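PDB 6L85: phosphate transporter from Thermotoga maritima MSB8, which imports phosphate across the cell membrane in a sodium-dependent manner and is a bacterial relative of the human SLC20 solute carriers. Local coordinates for residues B[56-59]-B[60-64]; B[128-131]-B[132-136]; B[188-192]-B[193-197]; B[284-287]-B[288-292]; B[328-331]-B[332-336]. All coordinates share one frame; numbering follows the deposited sequence.

Contact 1. Residues B[56-59]-B[60-64]; sequences FGSH and VSQTI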
# COMPACT_ATOMS: atom_id res chain seq x y z
N PHE B 56 6.40 3.07 9.09
CA PHE B 56 7.74 3.60 9.36
C PHE B 56 7.85 4.42 10.63
O PHE B 56 8.93 4.94 10.90
CB PHE B 56 8.21 4.46 8.16
CG PHE B 56 9.67 4.29 7.83
CD1 PHE B 56 10.18 3.05 7.47
CD2 PHE B 56 10.54 5.38 7.89
CE1 PHE B 56 11.55 2.87 7.20
CE2 PHE B 56 11.93 5.22 7.62
CZ PHE B 56 12.43 3.96 7.27
N GLY B 57 6.80 4.53 11.45
CA GLY B 57 6.78 5.41 12.61
C GLY B 57 7.52 4.94 13.85
O GLY B 57 7.72 5.75 14.77
N SER B 58 7.93 3.67 13.93
CA SER B 58 8.51 3.20 15.19
C SER B 58 9.93 3.74 15.41
O SER B 58 10.36 3.89 16.56
CB SER B 58 8.51 1.67 15.26
OG SER B 58 9.35 1.12 14.24
N HIS B 59 10.64 4.06 14.33
CA HIS B 59 12.06 4.39 14.42
C HIS B 59 12.30 5.72 15.14
O HIS B 59 13.14 5.80 16.04
CB HIS B 59 12.66 4.39 13.02
CG HIS B 59 12.32 3.16 12.25
ND1 HIS B 59 12.87 1.92 12.55
CD2 HIS B 59 11.45 2.95 11.23
CE1 HIS B 59 12.37 1.01 11.74
NE2 HIS B 59 11.51 1.61 10.92
N VAL B 60 11.54 6.76 14.79
CA VAL B 60 11.67 8.01 15.54
C VAL B 60 11.01 7.90 16.91
O VAL B 60 11.43 8.59 17.86
CB VAL B 60 11.09 9.18 14.71
CG1 VAL B 60 11.19 10.49 15.50
CG2 VAL B 60 11.82 9.28 13.38
N SER B 61 9.97 7.07 17.05
CA SER B 61 9.35 6.83 18.36
C SER B 61 10.37 6.34 19.38
O SER B 61 10.31 6.70 20.57
CB SER B 61 8.19 5.84 18.23
OG SER B 61 7.19 6.31 17.33
N GLN B 62 11.33 5.50 18.94
CA GLN B 62 12.39 5.06 19.85
C GLN B 62 13.24 6.24 20.34
O GLN B 62 13.62 6.30 21.52
CB GLN B 62 13.28 4.04 19.15
CG GLN B 62 12.63 2.69 18.98
CD GLN B 62 13.22 1.95 17.81
OE1 GLN B 62 14.40 2.16 17.48
NE2 GLN B 62 12.41 1.10 17.15
N THR B 63 13.54 7.20 19.45
CA THR B 63 14.35 8.34 19.86
C THR B 63 13.59 9.22 20.84
O THR B 63 14.16 9.69 21.83
CB THR B 63 14.77 9.15 18.64
OG1 THR B 63 15.45 8.28 17.73
CG2 THR B 63 15.71 10.31 19.05
N ILE B 64 12.31 9.45 20.59
CA ILE B 64 11.52 10.21 21.57
C ILE B 64 11.53 9.49 22.92
O ILE B 64 11.57 10.14 23.98
CB ILE B 64 10.09 10.44 21.05
CG1 ILE B 64 10.12 11.31 19.79
CG2 ILE B 64 9.21 11.09 22.13
CD1 ILE B 64 10.77 12.67 19.96
O HOH W 1 10.07 6.86 12.30
O HOH W 2 15.42 4.14 15.65
O HOH W 3 14.74 1.69 14.74
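S61 and G57 meet through a short hydrogen bond: the hydroxyl OG of S61 donates to G57 O at 2.7 Å, from a position tilted 31° out of the carbonyl plane. With chi1 at -59°, OG stands beside its own backbone N, which sends a second, weak bond of 3.5 Å from S61 N to G57 O. One residue on, Q62 N bonds S58 O at 3.0 Å. Replacing S61 by an alanine removes the hydroxyl and would probably leave G57 O to the weak amide bond within residues 56-64. Three waters add further links. One takes the V60 N proton and donates to F56 O; two others donate to OE1 of Q62, the first also donating to H59 O and the second lying 2.9 Å from H59 ND1, in the plane of the imidazole at its edge. The rings are covered in turn: CD2 of H59 lies over the centre of the F56 ring, and S58 OG lies 3.8 Å above the H59 ring. Helix 58-66 lies here among helix 167-194, whose T194 bonds H59 NE2, helix 260-275, where A260 touches V60 and S61, and helix 320-339, which packs on F56.

Contact 2. Residues B[128-131]-B[132-136]; sequences NWKT and FLFIV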
# COMPACT_ATOMS: atom_id res chain seq x y z
N ASN B 128 19.38 13.87 28.14
CA ASN B 128 20.36 13.11 27.36
C ASN B 128 21.03 14.06 26.36
O ASN B 128 20.68 14.12 25.17
CB ASN B 128 19.66 11.94 26.68
CG ASN B 128 20.59 11.06 25.86
OD1 ASN B 128 21.73 11.43 25.56
ND2 ASN B 128 20.10 9.88 25.48
N TRP B 129 22.04 14.81 26.85
CA TRP B 129 22.63 15.91 26.07
C TRP B 129 23.35 15.42 24.81
O TRP B 129 23.31 16.10 23.78
CB TRP B 129 23.59 16.73 26.94
CG TRP B 129 22.89 17.48 28.05
CD1 TRP B 129 22.93 17.19 29.40
CD2 TRP B 129 22.03 18.62 27.91
NE1 TRP B 129 22.14 18.09 30.09
CE2 TRP B 129 21.57 18.97 29.21
CE3 TRP B 129 21.59 19.37 26.82
CZ2 TRP B 129 20.70 20.04 29.43
CZ3 TRP B 129 20.72 20.43 27.04
CH2 TRP B 129 20.29 20.76 28.34
N LYS B 130 23.99 14.25 24.86
CA LYS B 130 24.66 13.74 23.66
C LYS B 130 23.69 13.63 22.49
O LYS B 130 23.94 14.16 21.40
CB LYS B 130 25.30 12.39 23.97
CG LYS B 130 25.62 11.52 22.76
CD LYS B 130 26.98 11.85 22.18
CE LYS B 130 27.55 10.68 21.38
NZ LYS B 130 28.98 10.93 21.02
N THR B 131 22.56 12.94 22.70
CA THR B 131 21.59 12.75 21.62
C THR B 131 20.83 14.03 21.32
O THR B 131 20.63 14.39 20.15
CB THR B 131 20.63 11.61 21.98
OG1 THR B 131 21.37 10.39 22.02
CG2 THR B 131 19.52 11.48 20.93
N PHE B 132 20.39 14.74 22.38
CA PHE B 132 19.67 15.98 22.17
C PHE B 132 20.47 16.94 21.29
O PHE B 132 19.89 17.70 20.50
CB PHE B 132 19.35 16.63 23.52
CG PHE B 132 18.69 17.96 23.40
CD1 PHE B 132 17.39 18.07 22.91
CD2 PHE B 132 19.36 19.11 23.76
CE1 PHE B 132 16.78 19.30 22.79
CE2 PHE B 132 18.76 20.35 23.64
CZ PHE B 132 17.46 20.44 23.15
N LEU B 133 21.81 16.88 21.39
CA LEU B 133 22.66 17.73 20.57
C LEU B 133 22.52 17.40 19.09
O LEU B 133 22.43 18.30 18.25
CB LEU B 133 24.12 17.56 20.99
CG LEU B 133 25.00 18.74 20.62
CD1 LEU B 133 24.96 19.75 21.75
CD2 LEU B 133 26.42 18.26 20.33
N PHE B 134 22.58 16.11 18.74
CA PHE B 134 22.40 15.70 17.36
C PHE B 134 20.99 16.03 16.86
O PHE B 134 20.82 16.35 15.68
CB PHE B 134 22.69 14.21 17.21
CG PHE B 134 24.15 13.89 17.31
CD1 PHE B 134 25.03 14.39 16.38
CD2 PHE B 134 24.63 13.10 18.34
CE1 PHE B 134 26.38 14.10 16.46
CE2 PHE B 134 25.98 12.80 18.42
CZ PHE B 134 26.86 13.31 17.48
N ILE B 135 20.01 16.00 17.75
CA ILE B 135 18.65 16.37 17.37
C ILE B 135 18.58 17.86 17.01
O ILE B 135 18.02 18.23 15.96
CB ILE B 135 17.66 15.98 18.49
CG1 ILE B 135 17.58 14.45 18.63
CG2 ILE B 135 16.27 16.59 18.25
CD1 ILE B 135 16.83 13.95 19.90
N VAL B 136 19.19 18.73 17.83
CA VAL B 136 19.18 20.16 17.51
C VAL B 136 19.95 20.42 16.22
O VAL B 136 19.52 21.20 15.35
CB VAL B 136 19.75 21.00 18.67
CG1 VAL B 136 19.77 22.47 18.27
CG2 VAL B 136 18.92 20.84 19.92
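W129 and F132 run alongside each other in the same direction, with their planes at 77° and the centroid of the six-membered indole ring 5.8 Å from that of the phenyl. Contact runs through CE3 of W129 and CD2 of F132, 3.8 Å apart. One face of the F132 ring carries CG2 of V136, displaced from the ring centre. The F134 ring takes K130 at its edge, where CE of the lysine lies in the ring plane 4.0 Å from CE2 of F134; a bend at chi2 (86°) lays the aliphatic chain of K130 beside the phenylalanine.

These residues form the first turns of helix 129-162. N128 is its N-cap: OD1 accepts a weak but straight bond from T131 N at 3.3 Å, giving a first-turn amide a partner that no preceding turn could supply. The N128 side chain is held at its other end too, where ND2 bonds K66 O. Regular helix bonding sets in with F132 N to N128 O, 2.9 Å and 168° at the hydrogen, followed by L133 N to W129 O. One turn apart, CG2 of T131 and CD1 of I135 meet at 3.8 Å. F132 packs on V111 and M115 of helix 106-121, while the indole NE1 of W129 reaches back to I124 O.

Contact 3. Residues B[188-192]-B[193-197]; sequences SLFVK and KTLKQ. With LMT (dodecyl-beta-D-maltoside), chain N; LMT (dodecyl-beta-D-maltoside), chain O.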
# COMPACT_ATOMS: atom_id res chain seq x y z
N SER B 188 12.38 0.55 -0.39
CA SER B 188 13.68 0.07 0.09
C SER B 188 13.85 0.36 1.57
O SER B 188 14.33 -0.50 2.32
CB SER B 188 14.81 0.68 -0.73
OG SER B 188 14.81 2.10 -0.59
N LEU B 189 13.42 1.54 2.04
CA LEU B 189 13.54 1.81 3.47
C LEU B 189 12.59 0.95 4.30
O LEU B 189 12.94 0.51 5.39
CB LEU B 189 13.30 3.29 3.73
CG LEU B 189 14.43 4.18 3.19
CD1 LEU B 189 14.04 5.65 3.28
CD2 LEU B 189 15.69 3.89 3.99
N PHE B 190 11.37 0.73 3.81
CA PHE B 190 10.44 -0.11 4.57
C PHE B 190 10.98 -1.53 4.69
O PHE B 190 10.95 -2.12 5.77
CB PHE B 190 9.08 -0.11 3.89
CG PHE B 190 8.09 -1.05 4.50
CD1 PHE B 190 7.63 -0.84 5.79
CD2 PHE B 190 7.60 -2.13 3.77
CE1 PHE B 190 6.69 -1.72 6.36
CE2 PHE B 190 6.65 -3.00 4.33
CZ PHE B 190 6.20 -2.79 5.63
N VAL B 191 11.50 -2.07 3.60
CA VAL B 191 11.97 -3.44 3.61
C VAL B 191 13.25 -3.56 4.43
O VAL B 191 13.44 -4.53 5.17
CB VAL B 191 12.17 -3.93 2.16
CG1 VAL B 191 12.92 -5.27 2.15
CG2 VAL B 191 10.80 -4.02 1.44
N LYS B 192 14.12 -2.55 4.35
CA LYS B 192 15.39 -2.60 5.08
C LYS B 192 15.19 -2.34 6.56
O LYS B 192 15.51 -3.19 7.39
CB LYS B 192 16.37 -1.59 4.46
CG LYS B 192 17.73 -1.55 5.15
CD LYS B 192 18.56 -2.76 4.77
CE LYS B 192 19.75 -2.97 5.72
NZ LYS B 192 19.41 -3.97 6.77
N LYS B 193 14.66 -1.17 6.93
CA LYS B 193 14.58 -0.79 8.34
C LYS B 193 13.39 -1.41 9.06
O LYS B 193 13.51 -1.79 10.23
CB LYS B 193 14.50 0.73 8.47
CG LYS B 193 15.78 1.42 8.12
CD LYS B 193 16.51 1.83 9.38
CE LYS B 193 15.59 2.57 10.34
NZ LYS B 193 16.37 3.13 11.49
N THR B 194 12.20 -1.45 8.46
CA THR B 194 11.08 -1.95 9.25
C THR B 194 11.04 -3.47 9.27
O THR B 194 10.87 -4.08 10.33
CB THR B 194 9.75 -1.39 8.75
OG1 THR B 194 9.75 0.03 8.90
CG2 THR B 194 8.58 -1.98 9.55
N LEU B 195 11.15 -4.11 8.10
CA LEU B 195 11.08 -5.56 8.03
C LEU B 195 12.42 -6.23 8.30
O LEU B 195 12.47 -7.46 8.39
CB LEU B 195 10.56 -6.02 6.66
CG LEU B 195 9.23 -5.44 6.21
CD1 LEU B 195 8.80 -6.13 4.93
CD2 LEU B 195 8.17 -5.58 7.30
N LYS B 196 13.49 -5.45 8.40
CA LYS B 196 14.81 -5.94 8.80
C LYS B 196 15.32 -7.03 7.85
O LYS B 196 15.84 -8.06 8.29
CB LYS B 196 14.79 -6.42 10.25
CG LYS B 196 14.89 -5.26 11.26
CD LYS B 196 13.72 -5.23 12.23
CE LYS B 196 13.97 -6.19 13.40
NZ LYS B 196 13.07 -5.94 14.57
N GLN B 197 15.19 -6.78 6.54
CA GLN B 197 15.69 -7.69 5.51
C GLN B 197 17.05 -7.22 4.98
O GLN B 197 17.41 -6.05 5.15
CB GLN B 197 14.69 -7.79 4.35
CG GLN B 197 13.31 -8.31 4.73
CD GLN B 197 13.32 -9.78 5.16
OE1 GLN B 197 13.28 -10.69 4.32
NE2 GLN B 197 13.37 -10.01 6.47
C1' LMT N . 9.54 -11.66 5.08
C2' LMT N . 10.13 -12.64 4.09
C3' LMT N . 10.78 -13.82 4.78
C4' LMT N . 10.12 -14.12 6.11
C5' LMT N . 10.06 -12.87 6.99
C6' LMT N . 11.11 -12.96 8.06
O1' LMT N . 9.64 -10.33 4.54
O2' LMT N . 9.12 -13.11 3.22
O3' LMT N . 12.16 -13.56 4.96
O5' LMT N . 10.29 -11.68 6.26
O6' LMT N . 10.54 -13.52 9.23
C1 LMT N . 8.45 -9.76 3.97
C2 LMT N . 8.40 -10.09 2.46
C3 LMT N . 8.54 -8.76 1.69
C4 LMT N . 7.20 -8.02 1.75
C5 LMT N . 7.41 -6.75 0.91
C6 LMT N . 6.29 -5.75 1.24
C7 LMT N . 6.17 -4.76 0.05
C8 LMT N . 5.54 -3.45 0.62
C9 LMT N . 4.06 -3.33 0.21
C10 LMT N . 3.48 -2.00 0.75
C11 LMT N . 3.65 -0.93 -0.32
C12 LMT N . 2.43 -0.02 -0.40
C1' LMT O . 7.62 -5.73 11.71
C2' LMT O . 7.88 -5.40 13.16
C3' LMT O . 9.13 -6.04 13.76
C4' LMT O . 9.47 -7.37 13.15
C5' LMT O . 9.28 -7.30 11.63
C6' LMT O . 9.76 -8.58 10.98
O1' LMT O . 6.22 -5.53 11.48
O2' LMT O . 8.02 -4.01 13.31
O3' LMT O . 8.89 -6.19 15.14
O5' LMT O . 7.91 -7.07 11.36
O6' LMT O . 11.07 -8.91 11.46
C1 LMT O . 5.83 -4.19 11.09
C2 LMT O . 4.36 -4.27 10.61
C3 LMT O . 4.25 -3.53 9.26
C4 LMT O . 2.77 -3.18 9.09
C5 LMT O . 2.55 -2.79 7.61
C6 LMT O . 1.09 -3.13 7.28
C7 LMT O . 0.67 -2.26 6.08
C8 LMT O . 1.12 -2.97 4.77
C9 LMT O . 1.04 -1.94 3.62
C10 LMT O . -0.35 -2.02 2.94
C11 LMT O . -0.26 -1.34 1.56
C12 LMT O . -1.67 -1.07 1.02
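F190 O takes two backbone amides at once, a weak bond from T194 N at 3.0 Å and a straighter one from L195 N at 3.1 Å, the mark of a helix widening into a pi-type turn as it ends. V191 O then skips to Q197 N at 3.2 Å. K196, just before Q197, has left the helix with positive phi (59°), and its CA approaches K192 O in a CA-H...O contact.

The ring of F190 lies under this irregular turn. CG of L195 stands over one face in a CH-pi contact, 4.2 Å from the ring centroid, and CB of T194 lies 3.7 Å from CD1 of F190. A chi1 of 174° swings the ring alongside T194 and L195, although the side chain sets out away from them. K192, bent at chi2 and chi4, brings NZ back for a weak bond to Q197 O.

Two dodecyl maltosides lie against the turn. OE1 of Q197 accepts a hydrogen bond from O3' of one of them at 3.1 Å, and C8 of its tail lies 3.9 Å from CE2 of F190. L195 also packs on L195 of the second subunit, and T194 OG1 is held by M55 O. Helix 167-194 thus ends in a Schellman-type C-cap following a pi-type turn, the six-residue bond from Q197 N to V191 O closing over the positive-phi K196.

Contact 4. Residues B[284-287]-B[288-292]; sequences IPFL and ALLLG. With LMT (dodecyl-beta-D-maltoside), chain O.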
# COMPACT_ATOMS: atom_id res chain seq x y z
N ILE B 284 8.62 -0.49 20.32
CA ILE B 284 7.44 0.37 20.37
C ILE B 284 6.18 -0.48 20.20
O ILE B 284 6.01 -1.12 19.15
CB ILE B 284 7.50 1.48 19.31
CG1 ILE B 284 8.75 2.34 19.51
CG2 ILE B 284 6.23 2.34 19.39
CD1 ILE B 284 8.67 3.22 20.75
N PRO B 285 5.29 -0.51 21.19
CA PRO B 285 4.05 -1.30 21.06
C PRO B 285 3.19 -0.77 19.92
O PRO B 285 2.91 0.43 19.83
CB PRO B 285 3.36 -1.13 22.42
CG PRO B 285 4.44 -0.62 23.36
CD PRO B 285 5.36 0.20 22.48
N PHE B 286 2.78 -1.68 19.04
CA PHE B 286 2.02 -1.28 17.86
C PHE B 286 0.77 -0.52 18.23
O PHE B 286 0.33 0.36 17.48
CB PHE B 286 1.69 -2.50 17.00
CG PHE B 286 2.50 -2.56 15.74
CD1 PHE B 286 2.45 -1.51 14.84
CD2 PHE B 286 3.35 -3.62 15.49
CE1 PHE B 286 3.21 -1.52 13.68
CE2 PHE B 286 4.12 -3.64 14.33
CZ PHE B 286 4.04 -2.58 13.43
N LEU B 287 0.18 -0.82 19.38
CA LEU B 287 -0.96 -0.05 19.86
C LEU B 287 -0.64 1.45 19.91
O LEU B 287 -1.47 2.27 19.50
CB LEU B 287 -1.38 -0.57 21.24
CG LEU B 287 -2.83 -0.40 21.69
CD1 LEU B 287 -3.76 -0.48 20.48
CD2 LEU B 287 -3.20 -1.48 22.71
N ALA B 288 0.56 1.82 20.40
CA ALA B 288 0.97 3.23 20.42
C ALA B 288 0.96 3.83 19.03
O ALA B 288 0.49 4.96 18.83
CB ALA B 288 2.37 3.38 21.05
N LEU B 289 1.53 3.12 18.06
CA LEU B 289 1.61 3.66 16.71
C LEU B 289 0.24 3.77 16.06
O LEU B 289 -0.02 4.70 15.29
CB LEU B 289 2.52 2.80 15.86
CG LEU B 289 3.97 2.80 16.29
CD1 LEU B 289 4.70 1.69 15.52
CD2 LEU B 289 4.58 4.18 16.00
N LEU B 290 -0.65 2.81 16.37
CA LEU B 290 -2.00 2.80 15.80
C LEU B 290 -2.83 3.94 16.36
O LEU B 290 -3.54 4.62 15.61
CB LEU B 290 -2.68 1.46 16.09
CG LEU B 290 -2.48 0.27 15.15
CD1 LEU B 290 -1.12 0.22 14.61
CD2 LEU B 290 -2.77 -1.01 15.92
N LEU B 291 -2.72 4.18 17.67
CA LEU B 291 -3.40 5.31 18.30
C LEU B 291 -2.90 6.62 17.72
O LEU B 291 -3.70 7.50 17.36
CB LEU B 291 -3.17 5.27 19.81
CG LEU B 291 -3.50 6.50 20.67
CD1 LEU B 291 -4.99 6.67 20.83
CD2 LEU B 291 -2.84 6.39 22.06
N GLY B 292 -1.58 6.76 17.60
CA GLY B 292 -1.04 7.97 17.00
C GLY B 292 -1.52 8.17 15.57
O GLY B 292 -1.89 9.28 15.18
C1' LMT O . 7.62 -5.73 11.71
C2' LMT O . 7.88 -5.40 13.16
C3' LMT O . 9.13 -6.04 13.76
C4' LMT O . 9.47 -7.37 13.15
C5' LMT O . 9.28 -7.30 11.63
C6' LMT O . 9.76 -8.58 10.98
O1' LMT O . 6.22 -5.53 11.48
O2' LMT O . 8.02 -4.01 13.31
O3' LMT O . 8.89 -6.19 15.14
O5' LMT O . 7.91 -7.07 11.36
O6' LMT O . 11.07 -8.91 11.46
C1 LMT O . 5.83 -4.19 11.09
C2 LMT O . 4.36 -4.27 10.61
C3 LMT O . 4.25 -3.53 9.26
C4 LMT O . 2.77 -3.18 9.09
C5 LMT O . 2.55 -2.79 7.61
C6 LMT O . 1.09 -3.13 7.28
C7 LMT O . 0.67 -2.26 6.08
C8 LMT O . 1.12 -2.97 4.77
C9 LMT O . 1.04 -1.94 3.62
C10 LMT O . -0.35 -2.02 2.94
C11 LMT O . -0.26 -1.34 1.56
C12 LMT O . -1.67 -1.07 1.02
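CD1 of F286 touches two leucines at once, CD1 of L289 and CD1 of L290, each at 4.0 Å and each side chain crossing the phenylalanine obliquely. L289 also receives I284: the methyl CG2 of the isoleucine stands 3.9 Å from CG of L289, the two side chains crossing at about a right angle. A chi1 of -59° at I284 sets CG2 anti to the backbone N, the branch that faces L289. The same methyl lies 4.3 Å from CB of A288, so I284 covers the start of the helix from the segment leading into it.

Outward from the leucines, the far end of the F286 ring meets a bound dodecyl maltoside, whose C1 lies in the ring plane at the edge. Cutting F286 back to an alanine would probably open a gap beside L289 and L290 and take away the aromatic edge against which the detergent rests. All this surrounds the N-terminus of helix 286-302, with P285 as its N-cap. I284 and L289 press on S61 of helix 58-66, and P285 on A267 and M270 of helix 260-275. Across the subunit boundary, F286 packs on E201 of the second subunit, and L287 and L290 both pack on its L204.

At the polar edge, the ring nitrogen of P285 has no proton to give, and its carbonyl accepts from A288 N at 2.8 Å, a weak bond bent to 126°. Full turns follow, with L290 N bonding F286 O at 2.9 Å and L291 N bonding L287 O.

Contact 5. Residues B[328-331]-B[332-336]; sequences FSTA and TTVLL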
# COMPACT_ATOMS: atom_id res chain seq x y z
N PHE B 328 8.38 16.73 -3.30
CA PHE B 328 9.36 15.66 -3.43
C PHE B 328 10.52 15.88 -2.47
O PHE B 328 10.93 14.96 -1.74
CB PHE B 328 9.88 15.55 -4.86
CG PHE B 328 10.79 14.37 -5.07
CD1 PHE B 328 12.13 14.44 -4.73
CD2 PHE B 328 10.28 13.16 -5.54
CE1 PHE B 328 12.97 13.33 -4.90
CE2 PHE B 328 11.09 12.07 -5.71
CZ PHE B 328 12.45 12.15 -5.39
N SER B 329 11.08 17.10 -2.45
CA SER B 329 12.25 17.37 -1.62
C SER B 329 11.92 17.27 -0.14
O SER B 329 12.73 16.78 0.65
CB SER B 329 12.83 18.75 -1.94
OG SER B 329 13.04 18.86 -3.34
N THR B 330 10.75 17.78 0.26
CA THR B 330 10.32 17.69 1.64
C THR B 330 10.21 16.23 2.08
O THR B 330 10.76 15.84 3.13
CB THR B 330 8.98 18.38 1.82
OG1 THR B 330 9.14 19.75 1.50
CG2 THR B 330 8.48 18.21 3.25
N ALA B 331 9.51 15.43 1.29
CA ALA B 331 9.25 14.05 1.66
C ALA B 331 10.53 13.24 1.72
O ALA B 331 10.73 12.45 2.65
CB ALA B 331 8.26 13.41 0.68
N THR B 332 11.42 13.45 0.74
CA THR B 332 12.72 12.78 0.76
C THR B 332 13.52 13.15 2.01
O THR B 332 14.04 12.26 2.71
CB THR B 332 13.51 13.16 -0.49
OG1 THR B 332 12.69 12.92 -1.64
CG2 THR B 332 14.81 12.34 -0.57
N THR B 333 13.63 14.45 2.30
CA THR B 333 14.35 14.86 3.50
C THR B 333 13.78 14.18 4.74
O THR B 333 14.52 13.65 5.58
CB THR B 333 14.29 16.39 3.64
OG1 THR B 333 14.80 16.99 2.45
CG2 THR B 333 15.13 16.86 4.84
N VAL B 334 12.45 14.18 4.86
CA VAL B 334 11.80 13.74 6.08
C VAL B 334 11.92 12.22 6.23
O VAL B 334 12.16 11.71 7.32
CB VAL B 334 10.33 14.22 6.09
CG1 VAL B 334 9.50 13.49 7.17
CG2 VAL B 334 10.26 15.74 6.29
N LEU B 335 11.79 11.48 5.12
CA LEU B 335 11.95 10.03 5.14
C LEU B 335 13.37 9.64 5.50
O LEU B 335 13.58 8.68 6.26
CB LEU B 335 11.56 9.43 3.79
CG LEU B 335 10.23 8.71 3.61
CD1 LEU B 335 10.19 7.93 2.31
CD2 LEU B 335 9.88 7.80 4.79
N LEU B 336 14.36 10.33 4.95
CA LEU B 336 15.73 9.96 5.30
C LEU B 336 16.01 10.26 6.77
O LEU B 336 16.60 9.43 7.48
CB LEU B 336 16.72 10.66 4.37
CG LEU B 336 16.63 10.21 2.90
CD1 LEU B 336 17.28 11.23 1.94
CD2 LEU B 336 17.20 8.80 2.68
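T332 and T333 hook back onto the carbonyls of F328 and S329 one turn earlier, a local, almost wholly buried contact within the middle of helix 320-339, near the centre of the chain. Each threonine supplies two donors to one oxygen. F328 O takes T332 OG1 at 2.7 Å and T332 N at 2.9 Å, from opposite faces of its carbonyl plane; the hydroxyl stands 37° out of that plane. S329 O is gripped likewise by T333 OG1 at 2.8 Å and T333 N at 3.0 Å.

With chi1 near -55°, both threonines turn OG1 back beside their own backbone N, which gives each hydroxyl a carbonyl partner within its own helix. The T332 hydroxyl also lies over one face of the F328 ring, 3.3 Å from CE1 of F328, and Y249 adds a weak bond to it. V334 N to T330 O and L335 N to A331 O carry the regular pattern forward. On V334, CG2 folds to 3.2 Å from T330 O.

Helices close in on several sides: F328 meets F178 edge-to-face, S329 and T333 touch I149 of helix 129-162, and T330 packs on helix 346-357. Just before F328 comes D327, a ligand of one sodium ion, and V334 packs on N257, a ligand of another. Threonine hydroxyls bonded to the carbonyl four residues back are a familiar feature of transmembrane helices, here in one running between sodium sites.

How the contacts relate
Along the chain the contacts come in numerical order, each within or at an end of its own helix: 58-66, 129-162, 167-194, 286-302 and 320-339. Contact 1 is the hub, touching all four others: a probable side-chain hydrogen bond ties it to contact 3, while packing joins contact 1 to contacts 2, 4 and 5. Contacts 3 and 4, centres 18 Å apart, do not touch but share one dodecyl maltoside, and both reach the second subunit. Contact 2 touches contact 1 but not contacts 3, 4 or 5; its centre is 26 Å from that of contact 3. Contact 5, nearest the chain's centre, touches contacts 1 and 3; side chains of contacts 1 and 5 both come within about 6 Å of a sodium ion.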